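Long-range contacts in pirin-like protein YhaK (Escherichia coli, PDB 2VEC), which is of unknown function but is a monomeric, redox-sensitive cytoplasmic bicupin of the pirin family that lacks quercetin 2,3-dioxygenase activity: residues Cys33-Tyr38 / Ala243-Arg248; Asp86-Ile91 / Gly111-Leu116; Gly94-Arg99 / Lys133-Met138; Gly161-Ile166 / Trp183-Val188; Ala167-Ala172 / Arg179-Leu184. All coordinates share one frame; numbering follows the deposited sequence.

Contact 1. Residues Cys33-Tyr38 / Ala243-Arg248; sequences CGQADY and ADSPLR
Gln-35 carries most of this contact, reaching from the N-terminal loop to the turn that precedes strand 247-254. Its CB leaves the backbone facing away from that turn, and a bend at chi2 (-35°) brings the amide back against it. NE2 donates to Asp-244 O at 2.9 Å, and the acceptor lies in the plane of the glutamine amide, while the N-H comes in on a lone pair of the carbonyl. The other half of the amide, OE1, rests 3.3 Å from Pro-246 CD, the two side chains crossing at about a right angle. A long, flexible amide suits this exposed place because one group can donate to a carbonyl and lie against carbon. The contact spans the two halves of the bicupin: the loop 33-38 leads into the N-terminal cupin and residues 243-248 belong to the C-terminal one, to which Cys-33 is also tied by its disulfide with Cys-227. Ser-245, small and buried, points CB at the loop, and its OG donates to Gly-34 O at 3.2 Å, coming from well above the carbonyl plane. The same OG is also hydrogen-bonded to Lys-212 N.

Contact 2. Residues Asp86-Ile91 / Gly111-Leu116; sequences DILNVI and GEALLL
Gly-111 opens the pairing by donating its N-H to Ile-91 O, 3.0 Å away. Its backbone angles (phi 96°) would press a CB against the preceding carbonyl O, which calls for glycine at the turn into strand 112-116. Glu-112 takes part through its backbone, O accepting from Ile-91 N, while its carboxylate turns to Lys-155 and Ser-109 N. Ala-113 faces Val-90 in a non-hydrogen-bonded pair, with CB 4.3 Å from Val-90 CG2. The small methyl sits between Val-90 CG2 and Leu-88 CD2, both of which come close to it. Leu-114 is locked to Asn-89 by two backbone bonds, the shorter from Leu-114 N to Asn-89 O at 2.7 Å. Their side chains lie side by side and point the same way, CD2 being 4.0 Å from Asn-89 ND2. Leu-115 returns to the face of Leu-88 and Ala-113. A chi1 of 179° swings CG over beside the carbonyl carbon, and CD1 lies against Leu-88 CB at 4.0 Å and near Ile-87 O. Leu-116 closes the register, its N donating to Ile-87 O at 2.8 Å and its O receiving Ile-87 N. Beta-branched and leucine side chains therefore fill both faces of two antiparallel strands inside the sheet, whose regular bonds satisfy buried backbone groups; the carbonyl oxygen of the Asn-89 amide is satisfied by Gln-139 NE2 of the neighbouring strand 135-143.

Contact 3. Residues Gly94-Arg99 / Lys133-Met138; sequences GEAEYR and KPLTRM
Two facing sheets of the N-terminal cupin meet where Leu-135 of one strand packs on Ala-96 of the other. Strand 95-99 lies in the four-stranded sheet and strand 135-138 in the six-stranded one, their directions 65° apart and their axes 7.4 Å at closest, too far for backbone pairing. Leu-135 fills the gap: its chi1 of 162° turns CG away from the backbone N, and both methyls reach across, CD2 to Ala-96 CB at 3.5 Å and CD1 to Glu-95 N at 3.7 Å. A small alanine opposite a branched leucine lets the sheets close up. Just before strand 95-100 begins, Gly-94 comes close to the other segment, its CA 3.9 Å from Pro-134 O. Having no side chain, it fits where a CB would run into that carbonyl, and its positive phi is also natural for glycine. A water joins the same region, accepting from Glu-95 N at 3.1 Å and donating to Pro-134 O at 2.9 Å. Deeper in, Tyr-98 OH lies 4.1 Å from Arg-137 CD, at the edge of the guanidinium and near its plane. The link between them is indirect, because Glu-126 OE2 takes a hydrogen bond from the tyrosine and a salt bridge from Arg-137 NE; Asn-67 OD1 takes a further hydrogen bond from Arg-137 NH1. Two antiparallel sheets enclosing a lined interior in this way are the hallmark of the cupin beta-barrel.

Contact 4. Residues Gly161-Ile166 / Trp183-Val188; sequences GKQQLI and WLHHIV
Gln-164 and His-186 form the central hydrogen-bonded pair of these antiparallel strands, each backbone N donating to the other's O at 2.9 Å. Lys-162 O accepts from Val-188 N at one end, and Leu-184 O from Ile-166 N at the other. His-186 O accepts twice, from Gln-164 N and from a water that also donates to Gly-161 O. Two further waters bridge side chains. One donates a hydrogen bond to Gln-163 OE1 and lies 2.8 Å from His-185 ND1; another donates to Gln-164 OE1 and lies 2.9 Å from His-186 ND1. Beyond the pair, Asn-159 N also bonds Gln-164 OE1, Asn-196 O holds Gln-163 NE2, and Arg-248 NE is hydrogen-bonded to His-186 NE2. Apolar groups fill in between: Leu-165 CD1 sits over one face of the His-185 ring, 4.0 Å from its centroid, as a CH-pi contact, and Ile-166 CD1 touches Leu-184 CD2 at 3.7 Å. Glutamine and histidine suit strands whose side chains meet water, and these contacts together should restrict how both imidazoles rotate.

Contact 5. Residues Ala167-Ala172 / Arg179-Leu184; sequences ASPEGA and RQQVWL
Trp-183 has its CG beside the backbone N (chi1 -75°), and a chi2 of -105° sets the indole so that one face receives Pro-169. The proline CD lies 3.6 Å from the centroid of the five-membered ring in a CH-pi contact, while CG covers the six-membered ring near CZ2, the two side chains crossing at about a right angle. Rigid and aliphatic, proline suits an aromatic face; the indole also stacks with His-200. Gln-181 begins by pointing away, but its bend at chi2 (-53°) swings the amide back across the proline ring, with OE1 3.6 Å from Pro-169 CB. Its backbone is the centre of an inverse gamma turn leading into strand 183-189. On strand 163-168, small Ala-167 sets CB against Leu-184 CB at 4.0 Å and O accepts from Leu-184 N at 2.9 Å; the return bond, Ala-167 N to Leu-184 O, is weak. Ser-168 CB rests 3.6 Å from Trp-183 CD1. Pairing stops here, consistent with Pro-169 having no N-H to offer Val-182 O. That oxygen is buried with no hydrogen-bond partner in the model and is approached instead by C-H groups, Pro-169 CD at 3.3 Å and Ser-168 CA.

Contact 2 and contact 3 lie in the N-terminal cupin, their centres 11 Å apart and their segments alternating along the chain: strands 85-93 and 135-143 are neighbours in one sheet, and strand 95-100 faces it. Contact 4 and contact 5 continue one pairing, of strands 163-168 and 183-189, in the C-terminal cupin. The halves meet where Leu-88 touches Leu-184 and where Asp-86 is bridged to Arg-179. Contact 1 encloses all the others along the chain, clipping the N-terminal loop to the turn before strand 247-254, where Arg-248 meets His-186 of contact 4; it lies about 28 Å from contact 5, centre to centre. The N-terminal loop and the packed sheets together join the two cupins in one compact monomer.

Contact 1. Residues Cys33-Tyr38 / Ala243-Arg248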
# COMPACT_ATOMS: atom_id res chain seq x y z
N CYS A 33 6.02 -2.27 -19.87
CA CYS A 33 6.52 -3.49 -19.17
C CYS A 33 7.51 -4.26 -20.11
O CYS A 33 7.63 -3.92 -21.28
CB CYS A 33 5.33 -4.36 -18.70
SG CYS A 33 5.58 -5.52 -17.27
N GLY A 34 8.24 -5.27 -19.62
CA GLY A 34 8.24 -5.71 -18.24
C GLY A 34 9.54 -5.47 -17.52
O GLY A 34 9.52 -5.13 -16.29
N GLN A 35 10.64 -5.63 -18.27
CA GLN A 35 12.02 -5.57 -17.75
C GLN A 35 12.37 -4.22 -17.16
O GLN A 35 12.80 -4.15 -16.00
CB GLN A 35 13.06 -5.99 -18.80
CG GLN A 35 13.46 -7.48 -18.75
CD GLN A 35 13.49 -8.04 -17.31
OE1 GLN A 35 14.34 -7.62 -16.50
NE2 GLN A 35 12.56 -9.01 -17.01
N ALA A 36 12.18 -3.16 -17.94
CA ALA A 36 12.39 -1.79 -17.45
C ALA A 36 11.13 -1.21 -16.78
O ALA A 36 11.25 -0.48 -15.80
CB ALA A 36 12.85 -0.90 -18.56
N ASP A 37 9.96 -1.54 -17.32
CA ASP A 37 8.68 -0.95 -16.88
C ASP A 37 8.83 0.59 -16.83
O ASP A 37 8.51 1.23 -15.83
CB ASP A 37 8.25 -1.57 -15.53
CG ASP A 37 6.84 -1.19 -15.12
OD1 ASP A 37 6.09 -0.62 -15.94
OD2 ASP A 37 6.45 -1.48 -13.96
N TYR A 38 9.32 1.17 -17.94
CA TYR A 38 9.89 2.52 -17.92
C TYR A 38 9.02 3.62 -17.30
O TYR A 38 9.50 4.39 -16.46
CB TYR A 38 10.44 2.95 -19.28
CG TYR A 38 11.88 2.57 -19.49
CD1 TYR A 38 12.85 2.88 -18.53
CD2 TYR A 38 12.28 1.90 -20.65
CE1 TYR A 38 14.20 2.53 -18.73
CE2 TYR A 38 13.62 1.54 -20.86
CZ TYR A 38 14.57 1.86 -19.89
OH TYR A 38 15.89 1.51 -20.11
N ALA A 243 10.72 -12.72 -8.40
CA ALA A 243 10.76 -11.63 -9.36
C ALA A 243 11.07 -12.12 -10.77
O ALA A 243 11.98 -12.92 -10.96
CB ALA A 243 11.75 -10.54 -8.93
N ASP A 244 10.29 -11.63 -11.73
CA ASP A 244 10.53 -11.92 -13.13
C ASP A 244 11.14 -10.77 -13.87
O ASP A 244 11.44 -10.89 -15.06
CB ASP A 244 9.23 -12.32 -13.80
CG ASP A 244 8.72 -13.61 -13.27
OD1 ASP A 244 9.50 -14.58 -13.24
OD2 ASP A 244 7.56 -13.64 -12.83
N SER A 245 11.34 -9.66 -13.16
CA SER A 245 12.15 -8.52 -13.59
C SER A 245 12.50 -7.77 -12.31
O SER A 245 12.03 -8.16 -11.23
CB SER A 245 11.36 -7.61 -14.52
OG SER A 245 10.20 -7.07 -13.88
N PRO A 246 13.29 -6.67 -12.39
CA PRO A 246 13.45 -5.87 -11.16
C PRO A 246 12.09 -5.47 -10.62
O PRO A 246 11.23 -5.06 -11.40
CB PRO A 246 14.25 -4.66 -11.64
CG PRO A 246 15.03 -5.17 -12.85
CD PRO A 246 14.07 -6.14 -13.53
N LEU A 247 11.86 -5.60 -9.31
CA LEU A 247 10.51 -5.59 -8.79
C LEU A 247 10.37 -4.68 -7.56
O LEU A 247 11.26 -4.65 -6.71
CB LEU A 247 10.15 -7.01 -8.37
CG LEU A 247 8.81 -7.24 -7.67
CD1 LEU A 247 7.69 -7.12 -8.69
CD2 LEU A 247 8.81 -8.59 -6.95
N ARG A 248 9.27 -3.93 -7.48
CA ARG A 248 8.81 -3.41 -6.19
C ARG A 248 7.37 -3.87 -6.10
O ARG A 248 6.61 -3.74 -7.08
CB ARG A 248 8.90 -1.90 -6.12
CG ARG A 248 10.31 -1.38 -5.85
CD ARG A 248 10.27 0.12 -5.63
NE ARG A 248 9.49 0.54 -4.46
CZ ARG A 248 9.43 1.81 -4.09
NH1 ARG A 248 10.11 2.73 -4.81
NH2 ARG A 248 8.71 2.16 -3.03

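Contact 2. Residues Asp86-Ile91 / Gly111-Leu116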
# COMPACT_ATOMS: atom_id res chain seq x y z
N ASP A 86 -8.89 4.16 7.03
CA ASP A 86 -7.59 4.78 7.24
C ASP A 86 -6.84 4.74 5.95
O ASP A 86 -7.06 3.85 5.12
CB ASP A 86 -6.82 4.03 8.31
CG ASP A 86 -7.46 4.20 9.69
OD1 ASP A 86 -8.17 5.22 9.91
OD2 ASP A 86 -7.26 3.32 10.54
N ILE A 87 -5.94 5.70 5.80
CA ILE A 87 -5.28 5.94 4.50
C ILE A 87 -3.80 5.70 4.67
O ILE A 87 -3.18 6.29 5.54
CB ILE A 87 -5.50 7.42 4.05
CG1 ILE A 87 -7.00 7.80 4.00
CG2 ILE A 87 -4.79 7.74 2.74
CD1 ILE A 87 -7.85 6.91 3.15
N LEU A 88 -3.22 4.85 3.84
CA LEU A 88 -1.78 4.67 3.88
C LEU A 88 -1.20 5.04 2.55
O LEU A 88 -1.57 4.45 1.53
CB LEU A 88 -1.47 3.21 4.22
CG LEU A 88 -0.05 2.84 4.72
CD1 LEU A 88 -0.10 1.57 5.57
CD2 LEU A 88 0.90 2.67 3.52
N ASN A 89 -0.28 6.02 2.55
CA ASN A 89 0.35 6.53 1.35
C ASN A 89 1.80 6.08 1.30
O ASN A 89 2.53 6.14 2.31
CB ASN A 89 0.30 8.09 1.30
CG ASN A 89 -1.14 8.63 1.19
OD1 ASN A 89 -2.01 7.98 0.61
ND2 ASN A 89 -1.41 9.75 1.82
N VAL A 90 2.23 5.65 0.12
CA VAL A 90 3.59 5.29 -0.10
C VAL A 90 4.02 6.26 -1.18
O VAL A 90 3.51 6.22 -2.31
CB VAL A 90 3.71 3.84 -0.58
CG1 VAL A 90 5.19 3.47 -0.93
CG2 VAL A 90 3.10 2.89 0.48
N ILE A 91 4.88 7.19 -0.81
CA ILE A 91 5.41 8.15 -1.78
C ILE A 91 6.46 7.49 -2.65
O ILE A 91 7.50 7.05 -2.16
CB ILE A 91 6.03 9.38 -1.13
CG1 ILE A 91 5.12 9.94 -0.02
CG2 ILE A 91 6.27 10.46 -2.22
CD1 ILE A 91 3.71 10.32 -0.49
N GLY A 111 10.18 7.50 -0.79
CA GLY A 111 10.86 6.59 0.11
C GLY A 111 10.22 6.47 1.49
O GLY A 111 10.71 5.70 2.32
N GLU A 112 9.16 7.25 1.73
CA GLU A 112 8.44 7.22 2.98
C GLU A 112 7.04 6.67 2.78
O GLU A 112 6.45 6.87 1.71
CB GLU A 112 8.30 8.61 3.58
CG GLU A 112 9.64 9.22 4.07
CD GLU A 112 9.43 10.61 4.67
OE1 GLU A 112 9.30 11.59 3.89
OE2 GLU A 112 9.35 10.71 5.90
N ALA A 113 6.54 6.02 3.83
CA ALA A 113 5.15 5.61 3.92
C ALA A 113 4.48 6.39 5.07
O ALA A 113 5.09 6.63 6.13
CB ALA A 113 5.06 4.07 4.16
N LEU A 114 3.24 6.78 4.85
CA LEU A 114 2.51 7.63 5.79
C LEU A 114 1.18 6.95 6.09
O LEU A 114 0.48 6.57 5.15
CB LEU A 114 2.26 8.98 5.10
CG LEU A 114 1.19 9.96 5.62
CD1 LEU A 114 1.57 10.52 7.01
CD2 LEU A 114 1.06 11.11 4.67
N LEU A 115 0.82 6.85 7.37
CA LEU A 115 -0.51 6.38 7.74
C LEU A 115 -1.33 7.52 8.38
O LEU A 115 -0.90 8.14 9.35
CB LEU A 115 -0.43 5.17 8.69
CG LEU A 115 -1.79 4.63 9.15
CD1 LEU A 115 -2.51 3.87 8.02
CD2 LEU A 115 -1.66 3.72 10.37
N LEU A 116 -2.50 7.80 7.83
CA LEU A 116 -3.44 8.74 8.46
C LEU A 116 -4.59 7.94 9.01
O LEU A 116 -5.29 7.28 8.24
CB LEU A 116 -3.94 9.76 7.40
CG LEU A 116 -2.83 10.54 6.69
CD1 LEU A 116 -3.42 11.35 5.54
CD2 LEU A 116 -2.16 11.46 7.71

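Contact 3. Residues Gly94-Arg99 / Lys133-Met138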
# COMPACT_ATOMS: atom_id res chain seq x y z
N GLY A 94 8.81 12.37 -5.66
CA GLY A 94 8.48 13.72 -5.24
C GLY A 94 8.22 13.88 -3.75
O GLY A 94 8.73 13.12 -2.93
N GLU A 95 7.40 14.86 -3.41
CA GLU A 95 7.16 15.25 -2.03
C GLU A 95 5.80 15.91 -1.94
O GLU A 95 5.36 16.61 -2.86
CB GLU A 95 8.25 16.23 -1.51
CG GLU A 95 8.73 17.23 -2.52
CD GLU A 95 9.61 18.32 -1.95
OE1 GLU A 95 9.87 18.33 -0.72
OE2 GLU A 95 10.04 19.19 -2.74
N ALA A 96 5.14 15.71 -0.81
CA ALA A 96 3.78 16.16 -0.64
C ALA A 96 3.55 16.60 0.79
O ALA A 96 4.22 16.11 1.70
CB ALA A 96 2.83 15.03 -1.00
N GLU A 97 2.60 17.51 0.98
CA GLU A 97 2.15 17.87 2.32
C GLU A 97 0.68 17.44 2.52
O GLU A 97 -0.13 17.57 1.60
CB GLU A 97 2.36 19.37 2.59
CG GLU A 97 1.78 19.82 3.91
CD GLU A 97 2.43 21.03 4.50
OE1 GLU A 97 2.74 22.00 3.76
OE2 GLU A 97 2.61 21.04 5.74
N TYR A 98 0.37 16.93 3.71
CA TYR A 98 -0.96 16.41 4.05
C TYR A 98 -1.51 17.21 5.19
O TYR A 98 -0.88 17.28 6.24
CB TYR A 98 -0.87 14.92 4.43
CG TYR A 98 -0.42 14.12 3.25
CD1 TYR A 98 -1.34 13.60 2.37
CD2 TYR A 98 0.94 13.99 2.97
CE1 TYR A 98 -0.92 12.92 1.23
CE2 TYR A 98 1.36 13.29 1.85
CZ TYR A 98 0.43 12.78 0.98
OH TYR A 98 0.83 12.11 -0.15
N ARG A 99 -2.66 17.86 5.00
CA ARG A 99 -3.24 18.69 6.05
C ARG A 99 -4.66 18.26 6.35
O ARG A 99 -5.36 17.75 5.47
CB ARG A 99 -3.21 20.17 5.67
CG ARG A 99 -1.82 20.70 5.36
CD ARG A 99 -1.78 22.24 5.24
NE ARG A 99 -0.41 22.73 5.36
CZ ARG A 99 0.08 23.78 4.71
NH1 ARG A 99 -0.70 24.47 3.86
NH2 ARG A 99 1.35 24.16 4.89
N LYS A 133 8.42 20.14 -10.18
CA LYS A 133 8.49 18.69 -10.45
C LYS A 133 7.23 18.03 -9.93
O LYS A 133 6.65 18.47 -8.91
CB LYS A 133 9.73 18.08 -9.73
CG LYS A 133 11.11 18.72 -9.99
CD LYS A 133 12.29 17.70 -9.98
CE LYS A 133 13.68 18.33 -10.01
NZ LYS A 133 13.94 19.06 -11.32
N PRO A 134 6.74 16.95 -10.60
CA PRO A 134 5.51 16.26 -10.18
C PRO A 134 5.70 15.34 -9.00
O PRO A 134 6.81 15.15 -8.50
CB PRO A 134 5.13 15.41 -11.39
CG PRO A 134 6.55 15.06 -11.93
CD PRO A 134 7.31 16.32 -11.83
N LEU A 135 4.56 14.76 -8.57
CA LEU A 135 4.47 13.78 -7.44
C LEU A 135 3.72 12.48 -7.79
O LEU A 135 2.65 12.52 -8.40
CB LEU A 135 3.77 14.41 -6.23
CG LEU A 135 3.18 13.55 -5.09
CD1 LEU A 135 4.21 13.07 -4.07
CD2 LEU A 135 2.10 14.34 -4.36
N THR A 136 4.26 11.31 -7.37
CA THR A 136 3.61 10.02 -7.61
C THR A 136 3.49 9.26 -6.29
O THR A 136 4.44 9.16 -5.53
CB THR A 136 4.41 9.11 -8.57
OG1 THR A 136 4.69 9.80 -9.79
CG2 THR A 136 3.60 7.80 -8.89
N ARG A 137 2.31 8.75 -5.99
CA ARG A 137 2.17 8.06 -4.74
C ARG A 137 1.11 6.98 -4.83
O ARG A 137 0.14 7.14 -5.58
CB ARG A 137 1.88 9.01 -3.59
CG ARG A 137 0.61 9.80 -3.69
CD ARG A 137 -0.44 9.19 -2.81
NE ARG A 137 -1.69 9.93 -3.02
CZ ARG A 137 -2.68 9.51 -3.80
NH1 ARG A 137 -2.59 8.35 -4.43
NH2 ARG A 137 -3.77 10.26 -3.91
N MET A 138 1.31 5.91 -4.09
CA MET A 138 0.35 4.80 -4.07
C MET A 138 -0.39 4.96 -2.75
O MET A 138 0.18 5.48 -1.77
CB MET A 138 1.09 3.49 -4.14
CG MET A 138 0.21 2.26 -3.91
SD MET A 138 1.00 0.75 -4.50
CE MET A 138 0.96 0.97 -6.29
O HOH W 1 7.01 16.59 -5.98

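Contact 4. Residues Gly161-Ile166 / Trp183-Val188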
# COMPACT_ATOMS: atom_id res chain seq x y z
N GLY A 161 14.98 -3.06 1.40
CA GLY A 161 15.64 -4.38 1.40
C GLY A 161 14.72 -5.39 0.69
O GLY A 161 13.66 -5.03 0.16
N LYS A 162 15.12 -6.66 0.67
CA LYS A 162 14.29 -7.69 -0.00
C LYS A 162 12.85 -7.66 0.47
O LYS A 162 11.92 -7.69 -0.36
CB LYS A 162 14.87 -9.08 0.18
CG LYS A 162 16.25 -9.28 -0.43
CD LYS A 162 16.67 -10.77 -0.41
CE LYS A 162 15.59 -11.68 -1.04
NZ LYS A 162 16.03 -13.12 -0.99
N GLN A 163 12.64 -7.63 1.79
CA GLN A 163 11.27 -7.47 2.31
C GLN A 163 11.28 -6.71 3.60
O GLN A 163 12.21 -6.88 4.41
CB GLN A 163 10.57 -8.82 2.52
CG GLN A 163 11.32 -9.82 3.47
CD GLN A 163 10.37 -10.96 3.83
OE1 GLN A 163 9.36 -10.74 4.54
NE2 GLN A 163 10.66 -12.15 3.33
N GLN A 164 10.30 -5.85 3.81
CA GLN A 164 10.18 -5.12 5.08
C GLN A 164 8.73 -5.17 5.51
O GLN A 164 7.84 -5.00 4.70
CB GLN A 164 10.64 -3.66 4.92
CG GLN A 164 10.58 -2.87 6.23
CD GLN A 164 11.01 -1.41 6.07
OE1 GLN A 164 11.10 -0.88 4.97
NE2 GLN A 164 11.23 -0.74 7.20
N LEU A 165 8.49 -5.42 6.80
CA LEU A 165 7.15 -5.27 7.35
C LEU A 165 6.97 -3.78 7.62
O LEU A 165 7.71 -3.19 8.43
CB LEU A 165 7.05 -6.10 8.64
CG LEU A 165 5.76 -5.93 9.43
CD1 LEU A 165 4.57 -6.59 8.66
CD2 LEU A 165 5.93 -6.53 10.80
N ILE A 166 6.05 -3.13 6.90
CA ILE A 166 5.95 -1.68 7.01
C ILE A 166 4.71 -1.26 7.79
O ILE A 166 4.56 -0.09 8.17
CB ILE A 166 6.05 -0.97 5.63
CG1 ILE A 166 4.84 -1.33 4.71
CG2 ILE A 166 7.43 -1.28 4.96
CD1 ILE A 166 4.68 -0.36 3.48
N TRP A 183 -1.20 -7.08 8.03
CA TRP A 183 0.28 -6.96 8.01
C TRP A 183 0.64 -6.60 6.59
O TRP A 183 0.21 -7.27 5.65
CB TRP A 183 1.00 -8.26 8.41
CG TRP A 183 0.96 -8.57 9.91
CD1 TRP A 183 2.00 -8.44 10.80
CD2 TRP A 183 -0.13 -9.11 10.65
NE1 TRP A 183 1.61 -8.86 12.05
CE2 TRP A 183 0.31 -9.30 11.98
CE3 TRP A 183 -1.43 -9.51 10.32
CZ2 TRP A 183 -0.52 -9.80 12.99
CZ3 TRP A 183 -2.27 -10.02 11.33
CH2 TRP A 183 -1.80 -10.16 12.66
N LEU A 184 1.43 -5.54 6.44
CA LEU A 184 1.74 -5.03 5.09
C LEU A 184 3.22 -5.10 4.89
O LEU A 184 3.98 -4.62 5.75
CB LEU A 184 1.32 -3.56 4.98
CG LEU A 184 1.60 -2.83 3.66
CD1 LEU A 184 0.91 -3.56 2.45
CD2 LEU A 184 1.14 -1.33 3.69
N HIS A 185 3.62 -5.68 3.77
CA HIS A 185 5.03 -5.89 3.47
C HIS A 185 5.35 -5.18 2.16
O HIS A 185 4.55 -5.24 1.20
CB HIS A 185 5.34 -7.39 3.29
CG HIS A 185 4.92 -8.24 4.46
ND1 HIS A 185 5.79 -8.57 5.47
CD2 HIS A 185 3.75 -8.84 4.75
CE1 HIS A 185 5.17 -9.34 6.35
NE2 HIS A 185 3.93 -9.52 5.94
N HIS A 186 6.52 -4.57 2.13
CA HIS A 186 7.09 -3.91 0.94
C HIS A 186 8.25 -4.75 0.47
O HIS A 186 9.12 -5.10 1.27
CB HIS A 186 7.55 -2.49 1.29
CG HIS A 186 8.12 -1.73 0.11
ND1 HIS A 186 9.36 -1.15 0.13
CD2 HIS A 186 7.59 -1.43 -1.11
CE1 HIS A 186 9.61 -0.56 -1.03
NE2 HIS A 186 8.53 -0.69 -1.80
N ILE A 187 8.25 -5.09 -0.82
CA ILE A 187 9.20 -6.05 -1.41
C ILE A 187 10.03 -5.40 -2.50
O ILE A 187 9.49 -4.74 -3.36
CB ILE A 187 8.40 -7.26 -2.05
CG1 ILE A 187 7.75 -8.08 -0.94
CG2 ILE A 187 9.33 -8.22 -2.88
CD1 ILE A 187 6.24 -7.87 -0.83
N VAL A 188 11.35 -5.56 -2.45
CA VAL A 188 12.22 -5.00 -3.50
C VAL A 188 13.18 -6.12 -3.86
O VAL A 188 14.01 -6.50 -3.03
CB VAL A 188 13.02 -3.72 -3.00
CG1 VAL A 188 13.84 -3.10 -4.16
CG2 VAL A 188 12.01 -2.65 -2.43
O HOH W 2 11.69 -3.85 1.36
O HOH W 3 8.54 -8.59 5.43
O HOH W 4 11.33 -1.44 2.18

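Contact 5. Residues Ala167-Ala172 / Arg179-Leu184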
# COMPACT_ATOMS: atom_id res chain seq x y z
N ALA A 167 3.79 -2.21 8.04
CA ALA A 167 2.66 -1.90 8.93
C ALA A 167 2.12 -3.18 9.55
O ALA A 167 2.10 -4.22 8.88
CB ALA A 167 1.55 -1.17 8.14
N SER A 168 1.68 -3.10 10.81
CA SER A 168 1.17 -4.26 11.50
C SER A 168 0.28 -3.80 12.66
O SER A 168 0.25 -2.59 12.99
CB SER A 168 2.34 -5.06 12.05
OG SER A 168 3.13 -4.24 12.93
N PRO A 169 -0.46 -4.74 13.27
CA PRO A 169 -1.39 -4.43 14.34
C PRO A 169 -0.71 -3.79 15.56
O PRO A 169 -1.33 -2.95 16.23
CB PRO A 169 -2.01 -5.80 14.69
CG PRO A 169 -1.90 -6.58 13.44
CD PRO A 169 -0.54 -6.16 12.86
N GLU A 170 0.53 -4.18 15.84
CA GLU A 170 1.22 -3.69 17.03
C GLU A 170 2.47 -2.89 16.72
O GLU A 170 3.17 -2.50 17.65
CB GLU A 170 1.57 -4.85 17.98
CG GLU A 170 0.35 -5.63 18.45
CD GLU A 170 -0.74 -4.77 19.10
OE1 GLU A 170 -0.42 -3.84 19.87
OE2 GLU A 170 -1.94 -5.02 18.84
N GLY A 171 2.75 -2.65 15.44
CA GLY A 171 3.95 -1.92 15.03
C GLY A 171 5.21 -2.74 15.27
O GLY A 171 6.27 -2.18 15.57
N ALA A 172 5.10 -4.06 15.17
CA ALA A 172 6.22 -4.98 15.37
C ALA A 172 7.38 -4.63 14.45
O ALA A 172 7.17 -4.19 13.31
CB ALA A 172 5.77 -6.43 15.11
N ARG A 179 -4.74 0.01 13.24
CA ARG A 179 -5.84 -0.42 14.09
C ARG A 179 -6.73 -1.46 13.37
O ARG A 179 -7.85 -1.71 13.81
CB ARG A 179 -6.66 0.78 14.57
CG ARG A 179 -7.17 1.69 13.49
CD ARG A 179 -8.01 2.76 14.10
NE ARG A 179 -8.34 3.79 13.12
CZ ARG A 179 -8.94 4.93 13.41
NH1 ARG A 179 -9.33 5.22 14.68
NH2 ARG A 179 -9.17 5.79 12.41
N GLN A 180 -6.20 -2.03 12.29
CA GLN A 180 -6.73 -3.24 11.63
C GLN A 180 -5.78 -4.40 11.89
O GLN A 180 -4.59 -4.17 12.14
CB GLN A 180 -6.82 -3.08 10.10
CG GLN A 180 -7.74 -1.95 9.65
CD GLN A 180 -7.09 -0.55 9.76
OE1 GLN A 180 -5.87 -0.41 9.77
NE2 GLN A 180 -7.92 0.48 9.84
N GLN A 181 -6.30 -5.63 11.78
CA GLN A 181 -5.48 -6.85 11.91
C GLN A 181 -4.85 -7.20 10.56
O GLN A 181 -5.18 -8.21 9.93
CB GLN A 181 -6.32 -8.03 12.41
CG GLN A 181 -6.67 -7.97 13.86
CD GLN A 181 -5.46 -7.79 14.76
OE1 GLN A 181 -5.38 -6.81 15.49
NE2 GLN A 181 -4.50 -8.74 14.70
N VAL A 182 -3.97 -6.31 10.10
CA VAL A 182 -3.44 -6.38 8.75
C VAL A 182 -1.91 -6.30 8.85
O VAL A 182 -1.39 -5.59 9.73
CB VAL A 182 -3.98 -5.18 7.88
CG1 VAL A 182 -3.18 -4.96 6.59
CG2 VAL A 182 -5.45 -5.41 7.58
N TRP A 183 -1.20 -7.08 8.03
CA TRP A 183 0.28 -6.96 8.01
C TRP A 183 0.64 -6.60 6.59
O TRP A 183 0.21 -7.27 5.65
CB TRP A 183 1.00 -8.26 8.41
CG TRP A 183 0.96 -8.57 9.91
CD1 TRP A 183 2.00 -8.44 10.80
CD2 TRP A 183 -0.13 -9.11 10.65
NE1 TRP A 183 1.61 -8.86 12.05
CE2 TRP A 183 0.31 -9.30 11.98
CE3 TRP A 183 -1.43 -9.51 10.32
CZ2 TRP A 183 -0.52 -9.80 12.99
CZ3 TRP A 183 -2.27 -10.02 11.33
CH2 TRP A 183 -1.80 -10.16 12.66
N LEU A 184 1.43 -5.54 6.44
CA LEU A 184 1.74 -5.03 5.09
C LEU A 184 3.22 -5.10 4.89
O LEU A 184 3.98 -4.62 5.75
CB LEU A 184 1.32 -3.56 4.98
CG LEU A 184 1.60 -2.83 3.66
CD1 LEU A 184 0.91 -3.56 2.45
CD2 LEU A 184 1.14 -1.33 3.69